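DUF1116 domain-containing protein (Enterococcus faecalis, PDB 3CLQ) is of unknown function but belongs to the AllG family, and may therefore be related to a subunit of oxamate carbamoyltransferase. Local coordinates at residues L131-L135 with A136-R140; V149-L152 with I153-D157; S229-F232 with S233-W237. All blocks are in the same frame, centred on the assembly; numbering follows the deposited sequence.

Contact 1 of 3, residues L131-L135 with A136-R140; sequences LSEQL and AKVLR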
loop_
_atom_site.group_PDB
_atom_site.type_symbol
_atom_site.label_atom_id
_atom_site.label_comp_id
_atom_site.label_asym_id
_atom_site.label_seq_id
_atom_site.Cartn_x
_atom_site.Cartn_y
_atom_site.Cartn_z
ATOM N N LEU B 131 0.320 -16.594 14.189
ATOM C CA LEU B 131 1.080 -15.889 13.188
ATOM C C LEU B 131 1.125 -16.661 11.884
ATOM O O LEU B 131 0.986 -17.876 11.854
ATOM C CB LEU B 131 2.503 -15.667 13.678
ATOM C CG LEU B 131 2.699 -14.581 14.731
ATOM C CD1 LEU B 131 1.854 -14.879 15.966
ATOM C CD2 LEU B 131 4.163 -14.508 15.098
ATOM N N SER B 132 1.328 -15.931 10.799
ATOM C CA SER B 132 1.659 -16.542 9.535
ATOM C C SER B 132 3.042 -17.178 9.618
ATOM O O SER B 132 4.039 -16.506 9.890
ATOM C CB SER B 132 1.640 -15.482 8.431
ATOM O OG SER B 132 2.396 -15.888 7.302
ATOM N N GLU B 133 3.104 -18.482 9.412
ATOM C CA GLU B 133 4.346 -19.093 8.966
ATOM C C GLU B 133 4.366 -18.487 7.590
ATOM O O GLU B 133 3.341 -17.943 7.174
ATOM C CB GLU B 133 4.146 -20.585 8.914
ATOM C CG GLU B 133 3.363 -21.076 10.113
ATOM C CD GLU B 133 2.754 -22.445 9.895
ATOM O OE1 GLU B 133 1.515 -22.499 9.698
ATOM O OE2 GLU B 133 3.507 -23.458 9.919
ATOM N N GLN B 134 5.461 -18.466 6.855
ATOM C CA GLN B 134 5.339 -17.568 5.685
ATOM C C GLN B 134 5.423 -18.244 4.330
ATOM O O GLN B 134 5.239 -17.602 3.302
ATOM C CB GLN B 134 6.284 -16.360 5.789
ATOM C CG GLN B 134 5.805 -15.253 6.733
ATOM C CD GLN B 134 5.106 -14.085 6.003
ATOM O OE1 GLN B 134 5.756 -13.177 5.463
ATOM N NE2 GLN B 134 3.779 -14.116 5.986
ATOM N N LEU B 135 5.691 -19.543 4.325
ATOM C CA LEU B 135 5.914 -20.249 3.068
ATOM C C LEU B 135 4.626 -20.870 2.487
ATOM O O LEU B 135 3.522 -20.645 3.011
ATOM C CB LEU B 135 7.035 -21.301 3.229
ATOM C CG LEU B 135 8.488 -20.883 2.901
ATOM C CD1 LEU B 135 8.794 -20.942 1.376
ATOM C CD2 LEU B 135 8.870 -19.507 3.491
ATOM N N ALA B 136 4.785 -21.615 1.387
ATOM C CA ALA B 136 3.706 -22.404 0.806
ATOM C C ALA B 136 3.660 -23.801 1.464
ATOM O O ALA B 136 2.577 -24.352 1.678
ATOM C CB ALA B 136 3.871 -22.511 -0.690
ATOM N N LYS B 137 4.825 -24.366 1.792
ATOM C CA LYS B 137 4.873 -25.625 2.556
ATOM C C LYS B 137 4.712 -25.278 4.039
ATOM O O LYS B 137 5.673 -24.901 4.717
ATOM C CB LYS B 137 6.179 -26.401 2.312
ATOM C CG LYS B 137 6.053 -27.899 2.581
ATOM C CD LYS B 137 7.274 -28.504 3.316
ATOM C CE LYS B 137 8.285 -29.207 2.375
ATOM N NZ LYS B 137 9.177 -28.265 1.618
ATOM N N VAL B 138 3.491 -25.403 4.543
ATOM C CA VAL B 138 3.124 -24.750 5.790
ATOM C C VAL B 138 2.063 -25.549 6.525
ATOM O O VAL B 138 1.235 -26.200 5.899
ATOM C CB VAL B 138 2.581 -23.336 5.490
ATOM C CG1 VAL B 138 1.418 -23.003 6.369
ATOM C CG2 VAL B 138 3.674 -22.295 5.631
ATOM N N LEU B 139 2.094 -25.474 7.853
ATOM C CA LEU B 139 1.193 -26.225 8.715
ATOM C C LEU B 139 -0.289 -25.940 8.504
ATOM O O LEU B 139 -1.114 -26.858 8.519
ATOM C CB LEU B 139 1.518 -25.969 10.180
ATOM C CG LEU B 139 0.564 -26.738 11.100
ATOM C CD1 LEU B 139 1.109 -28.130 11.381
ATOM C CD2 LEU B 139 0.287 -25.979 12.412
ATOM N N ARG B 140 -0.645 -24.680 8.324
ATOM C CA ARG B 140 -2.060 -24.342 8.181
ATOM C C ARG B 140 -2.732 -25.036 6.974
ATOM O O ARG B 140 -3.969 -25.043 6.865
ATOM C CB ARG B 140 -2.285 -22.828 8.161
ATOM C CG ARG B 140 -1.983 -22.168 6.846
ATOM C CD ARG B 140 -2.040 -20.657 7.000
ATOM N NE ARG B 140 -0.997 -20.002 6.213
ATOM C CZ ARG B 140 -1.217 -19.368 5.068
ATOM N NH1 ARG B 140 -2.446 -19.271 4.567
ATOM N NH2 ARG B 140 -0.209 -18.816 4.422
#
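The flat carboxylate of Glu133 faces the backbone N-H groups of Leu139 and Arg140. Leu139 N reaches OE2 of Glu133 on its syn side, 31° out of the carboxylate plane, at 3.2 Å; Arg140 N makes a weak bond of 3.4 Å to the other oxygen, OE1 of Glu133. Leu135 O lies 4.4 Å from Arg140 NH2. This is a loop closed by side-chain-to-backbone bonds, lying between strand 126-130 and helix 146-168, and the acidic side chain takes N-H groups where the 3-10 segment beginning at Leu139 starts. The first N-H groups of such a turn have no acceptor within the turn itself, so glutamate suits the place: its chain is extended beyond CG (chi2 161°) and carries two acceptors across the bend. The carboxylate is buried, and the N-H groups meet part of its need for polar partners. Arg140 may also help electrostatically, since its NE lies 5.0 Å from OE1 of Glu133, without contact.

Apolar groups line the bend beside these oxygens. Leu139 CB touches Glu133 OE2, the two side chains crossing at a slant, while Val138 divides its methyls: CG1 lies 3.4 Å from Glu133 OE1, and CG2 lies 3.1 Å from Leu135 O.

Contact 2 of 3, residues V149-L152 with I153-D157; sequences VDRL and IWMRD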
loop_
_atom_site.group_PDB
_atom_site.type_symbol
_atom_site.label_atom_id
_atom_site.label_comp_id
_atom_site.label_asym_id
_atom_site.label_seq_id
_atom_site.Cartn_x
_atom_site.Cartn_y
_atom_site.Cartn_z
ATOM N N VAL B 149 8.199 -28.416 11.224
ATOM C CA VAL B 149 8.321 -28.371 12.679
ATOM C C VAL B 149 9.501 -27.494 13.129
ATOM O O VAL B 149 9.380 -26.768 14.110
ATOM C CB VAL B 149 8.345 -29.764 13.317
ATOM C CG1 VAL B 149 9.338 -30.646 12.615
ATOM C CG2 VAL B 149 8.659 -29.658 14.801
ATOM N N ASP B 150 10.615 -27.541 12.394
ATOM C CA ASP B 150 11.728 -26.618 12.618
ATOM C C ASP B 150 11.298 -25.139 12.579
ATOM O O ASP B 150 11.601 -24.379 13.500
ATOM C CB ASP B 150 12.828 -26.826 11.581
ATOM C CG ASP B 150 13.428 -28.199 11.634
ATOM O OD1 ASP B 150 13.710 -28.710 12.737
ATOM O OD2 ASP B 150 13.634 -28.780 10.554
ATOM N N ARG B 151 10.624 -24.725 11.512
ATOM C CA ARG B 151 10.160 -23.344 11.421
ATOM C C ARG B 151 9.222 -22.949 12.561
ATOM O O ARG B 151 9.293 -21.831 13.073
ATOM C CB ARG B 151 9.461 -23.080 10.105
ATOM C CG ARG B 151 8.946 -21.635 9.978
ATOM C CD ARG B 151 8.463 -21.429 8.582
ATOM N NE ARG B 151 9.205 -22.353 7.736
ATOM C CZ ARG B 151 9.898 -22.013 6.656
ATOM N NH1 ARG B 151 9.929 -20.745 6.231
ATOM N NH2 ARG B 151 10.539 -22.957 5.979
ATOM N N LEU B 152 8.332 -23.858 12.943
ATOM C CA LEU B 152 7.483 -23.641 14.101
ATOM C C LEU B 152 8.291 -23.375 15.381
ATOM O O LEU B 152 7.893 -22.555 16.216
ATOM C CB LEU B 152 6.577 -24.849 14.327
ATOM C CG LEU B 152 5.211 -24.832 13.657
ATOM C CD1 LEU B 152 4.174 -24.998 14.745
ATOM C CD2 LEU B 152 4.943 -23.529 12.926
ATOM N N ILE B 153 9.406 -24.087 15.541
ATOM C CA ILE B 153 10.276 -23.923 16.711
ATOM C C ILE B 153 11.062 -22.616 16.647
ATOM O O ILE B 153 11.236 -21.926 17.654
ATOM C CB ILE B 153 11.243 -25.115 16.862
ATOM C CG1 ILE B 153 10.458 -26.364 17.244
ATOM C CG2 ILE B 153 12.315 -24.832 17.913
ATOM C CD1 ILE B 153 11.184 -27.630 16.945
ATOM N N TRP B 154 11.521 -22.283 15.447
ATOM C CA TRP B 154 12.175 -21.015 15.188
ATOM C C TRP B 154 11.239 -19.867 15.551
ATOM O O TRP B 154 11.635 -18.903 16.200
ATOM C CB TRP B 154 12.566 -20.937 13.719
ATOM C CG TRP B 154 13.252 -19.662 13.341
ATOM C CD1 TRP B 154 14.589 -19.400 13.404
ATOM C CD2 TRP B 154 12.635 -18.476 12.820
ATOM N NE1 TRP B 154 14.841 -18.123 12.966
ATOM C CE2 TRP B 154 13.658 -17.535 12.601
ATOM C CE3 TRP B 154 11.317 -18.116 12.527
ATOM C CZ2 TRP B 154 13.404 -16.259 12.104
ATOM C CZ3 TRP B 154 11.071 -16.845 12.030
ATOM C CH2 TRP B 154 12.106 -15.939 11.826
HETATM N N MSE B 155 9.986 -19.983 15.154
HETATM C CA MSE B 155 9.007 -18.952 15.477
HETATM C C MSE B 155 8.684 -18.838 16.964
HETATM O O MSE B 155 8.243 -17.791 17.424
HETATM C CB MSE B 155 7.727 -19.186 14.706
HETATM C CG MSE B 155 7.906 -19.058 13.223
HETATM SE SE MSE B 155 6.222 -19.498 12.389
HETATM C CE MSE B 155 5.270 -17.793 12.574
ATOM N N ARG B 156 8.883 -19.903 17.726
ATOM C CA ARG B 156 8.598 -19.794 19.149
ATOM C C ARG B 156 9.854 -19.584 19.986
ATOM O O ARG B 156 9.759 -19.205 21.153
ATOM C CB ARG B 156 7.817 -20.996 19.673
ATOM C CG ARG B 156 8.623 -22.251 19.731
ATOM C CD ARG B 156 8.536 -22.930 21.075
ATOM N NE ARG B 156 9.803 -23.607 21.255
ATOM C CZ ARG B 156 10.001 -24.913 21.131
ATOM N NH1 ARG B 156 9.001 -25.750 20.878
ATOM N NH2 ARG B 156 11.223 -25.373 21.285
ATOM N N ASP B 157 11.020 -19.826 19.396
ATOM C CA ASP B 157 12.278 -19.660 20.115
ATOM C C ASP B 157 12.847 -18.277 19.869
ATOM O O ASP B 157 13.472 -17.681 20.753
ATOM C CB ASP B 157 13.297 -20.704 19.671
ATOM C CG ASP B 157 13.125 -22.033 20.380
ATOM O OD1 ASP B 157 12.098 -22.226 21.071
ATOM O OD2 ASP B 157 14.032 -22.875 20.237
#
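Residues 149-157 form about two and a half turns of helix 146-168, held by the backbone ladder that links each N-H to the carbonyl four residues earlier. Ile153 N binds Val149 O at 3.0 Å, and Trp154 N and Met155 N bind Asp150 O and Arg151 O in the same way. The next rung, Arg156 N to Leu152 O, is weak, with an N-H...O angle of only 127°, where the helix widens into a pi-type turn at 155-157.

Along one side of the helix, Val149 and Ile153 run side by side and point the same way; one helical turn apart, their apolar branches touch through their methyls, Val149 CG2 lying 3.9 Å from Ile153 CD1. In selenomethionine Met155, CG stands beside the backbone N (chi1 -64°), which brings it to 3.1 Å from Arg151 O, while SE packs 4.3 Å from Leu152 CD2. Arg156 lays one guanidinium face over Ile153 CG2, and its NE forms a salt bridge with Asp157 OD1, 2.7 Å long.

Leu152, Ile153 and Arg156 pack on Phe72 of helix 60-73. Trp154 and Met155 lie instead against helix 216-226, where the Trp154 ring meets that of Phe225 with the planes about 40° apart.

Contact 3 of 3, residues S229-F232 with S233-W237; sequences SDYF and SGPTW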
loop_
_atom_site.group_PDB
_atom_site.type_symbol
_atom_site.label_atom_id
_atom_site.label_comp_id
_atom_site.label_asym_id
_atom_site.label_seq_id
_atom_site.Cartn_x
_atom_site.Cartn_y
_atom_site.Cartn_z
ATOM N N SER B 229 6.861 -13.474 2.038
ATOM C CA SER B 229 5.510 -13.685 1.619
ATOM C C SER B 229 4.757 -12.437 1.974
ATOM O O SER B 229 5.091 -11.760 2.931
ATOM C CB SER B 229 4.943 -14.902 2.350
ATOM O OG SER B 229 3.535 -14.850 2.466
ATOM N N ASP B 230 3.724 -12.134 1.213
ATOM C CA ASP B 230 2.954 -10.944 1.523
ATOM C C ASP B 230 1.798 -11.237 2.481
ATOM O O ASP B 230 0.928 -10.416 2.650
ATOM C CB ASP B 230 2.502 -10.222 0.251
ATOM C CG ASP B 230 1.492 -11.012 -0.538
ATOM O OD1 ASP B 230 1.002 -10.496 -1.593
ATOM O OD2 ASP B 230 1.183 -12.144 -0.099
ATOM N N TYR B 231 1.826 -12.386 3.139
ATOM C CA TYR B 231 0.704 -12.792 3.959
ATOM C C TYR B 231 0.829 -12.484 5.450
ATOM O O TYR B 231 -0.047 -12.819 6.233
ATOM C CB TYR B 231 0.462 -14.302 3.797
ATOM C CG TYR B 231 -0.828 -14.771 4.437
ATOM C CD1 TYR B 231 -2.070 -14.304 3.975
ATOM C CD2 TYR B 231 -0.807 -15.656 5.509
ATOM C CE1 TYR B 231 -3.266 -14.722 4.558
ATOM C CE2 TYR B 231 -2.006 -16.090 6.119
ATOM C CZ TYR B 231 -3.231 -15.619 5.634
ATOM O OH TYR B 231 -4.401 -16.039 6.230
ATOM N N PHE B 232 1.915 -11.866 5.865
ATOM C CA PHE B 232 2.122 -11.680 7.301
ATOM C C PHE B 232 0.988 -10.991 8.106
ATOM O O PHE B 232 0.771 -11.322 9.253
ATOM C CB PHE B 232 3.450 -10.970 7.575
ATOM C CG PHE B 232 3.765 -10.905 9.013
ATOM C CD1 PHE B 232 4.097 -12.077 9.710
ATOM C CD2 PHE B 232 3.635 -9.716 9.711
ATOM C CE1 PHE B 232 4.350 -12.058 11.075
ATOM C CE2 PHE B 232 3.893 -9.677 11.074
ATOM C CZ PHE B 232 4.252 -10.861 11.766
ATOM N N SER B 233 0.276 -10.033 7.530
ATOM C CA SER B 233 -0.785 -9.337 8.260
ATOM C C SER B 233 -2.178 -9.986 8.128
ATOM O O SER B 233 -3.159 -9.512 8.733
ATOM C CB SER B 233 -0.871 -7.892 7.773
ATOM O OG SER B 233 -1.359 -7.866 6.450
ATOM N N GLY B 234 -2.268 -11.035 7.315
ATOM C CA GLY B 234 -3.529 -11.734 7.090
ATOM C C GLY B 234 -4.196 -12.112 8.398
ATOM O O GLY B 234 -5.328 -11.706 8.662
ATOM N N PRO B 235 -3.510 -12.907 9.231
ATOM C CA PRO B 235 -4.061 -13.206 10.546
ATOM C C PRO B 235 -4.437 -11.962 11.339
ATOM O O PRO B 235 -5.474 -11.948 12.030
ATOM C CB PRO B 235 -2.925 -13.976 11.230
ATOM C CG PRO B 235 -2.289 -14.697 10.085
ATOM C CD PRO B 235 -2.257 -13.638 8.992
ATOM N N THR B 236 -3.617 -10.925 11.222
ATOM C CA THR B 236 -3.832 -9.713 11.975
ATOM C C THR B 236 -5.230 -9.153 11.706
ATOM O O THR B 236 -5.930 -8.736 12.622
ATOM C CB THR B 236 -2.746 -8.681 11.643
ATOM O OG1 THR B 236 -1.467 -9.332 11.614
ATOM C CG2 THR B 236 -2.713 -7.559 12.675
ATOM N N TRP B 237 -5.670 -9.170 10.460
ATOM C CA TRP B 237 -6.981 -8.611 10.186
ATOM C C TRP B 237 -8.113 -9.512 10.690
ATOM O O TRP B 237 -9.157 -9.037 11.120
ATOM C CB TRP B 237 -7.116 -8.288 8.702
ATOM C CG TRP B 237 -5.911 -7.534 8.165
ATOM C CD1 TRP B 237 -5.166 -7.845 7.039
ATOM C CD2 TRP B 237 -5.295 -6.371 8.736
ATOM N NE1 TRP B 237 -4.138 -6.938 6.875
ATOM C CE2 TRP B 237 -4.190 -6.022 7.899
ATOM C CE3 TRP B 237 -5.579 -5.572 9.854
ATOM C CZ2 TRP B 237 -3.375 -4.904 8.152
ATOM C CZ3 TRP B 237 -4.763 -4.485 10.121
ATOM C CH2 TRP B 237 -3.665 -4.157 9.266
#
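Tyr231 turns CG away from its own backbone N (chi1 -170°), and the phenol ring comes to rest against Gly234 and Pro235. Gly234 CA stands over one face, 4.3 Å from the ring centroid and shifted toward the rim. Pro235 CD makes a second CH-pi contact, off-centre, and approaches CE2 of Tyr231 to 3.8 Å. Glycine suits its place, since a side chain there would be directed at the ring, while the polarised C-H bonds of glycine CA and proline CD are natural partners for the pi cloud.

The backbone beneath is a type I beta turn from Tyr231 to Gly234, leading into helix 234-247. Gly234 N closes it on Tyr231 O at 3.0 Å, well above the carbonyl plane (53° out of it). Just ahead, Ser229 OG accepts Tyr231 N at 3.1 Å, an ST turn immediately before the bend. Proline is at ease in the first turn of a helix, where its missing N-H costs no bond.

Ser233 places OG between its backbone N and carbonyl carbon (chi1 69°), where it takes a weak bond from Trp237 NE1 and a further one with Ser198 OG. Outside the turn, Tyr231 OH is hydrogen-bonded to Ser104 OG, and Thr236 OG1 to His116 NE2. The Trp237 ring lies with one face over Ser233 O, which also accepts the backbone N of Trp237 at 3.1 Å.

How the contacts relate
Contact 1 stands between the other two: its centre lies about 11 Å from that of contact 2 and about 11 Å from that of contact 3, whereas contacts 2 and 3 are about 18 Å apart by centres and do not touch, their nearest atoms being about 6 Å apart. Toward helix 146-168, Leu135 CD2 packs 3.2 Å from Arg151 NH1, and Glu133 OE2 lies 3.3 Å from Leu152 CD2, so the same carboxylate that closes the loop also leans on the helix. Toward contact 3, Arg140 NH2 comes 3.4 Å from Tyr231 CD2. Residues 131-140 thus pack between helix 146-168 and the turn at 229-237. No active site is established for this protein.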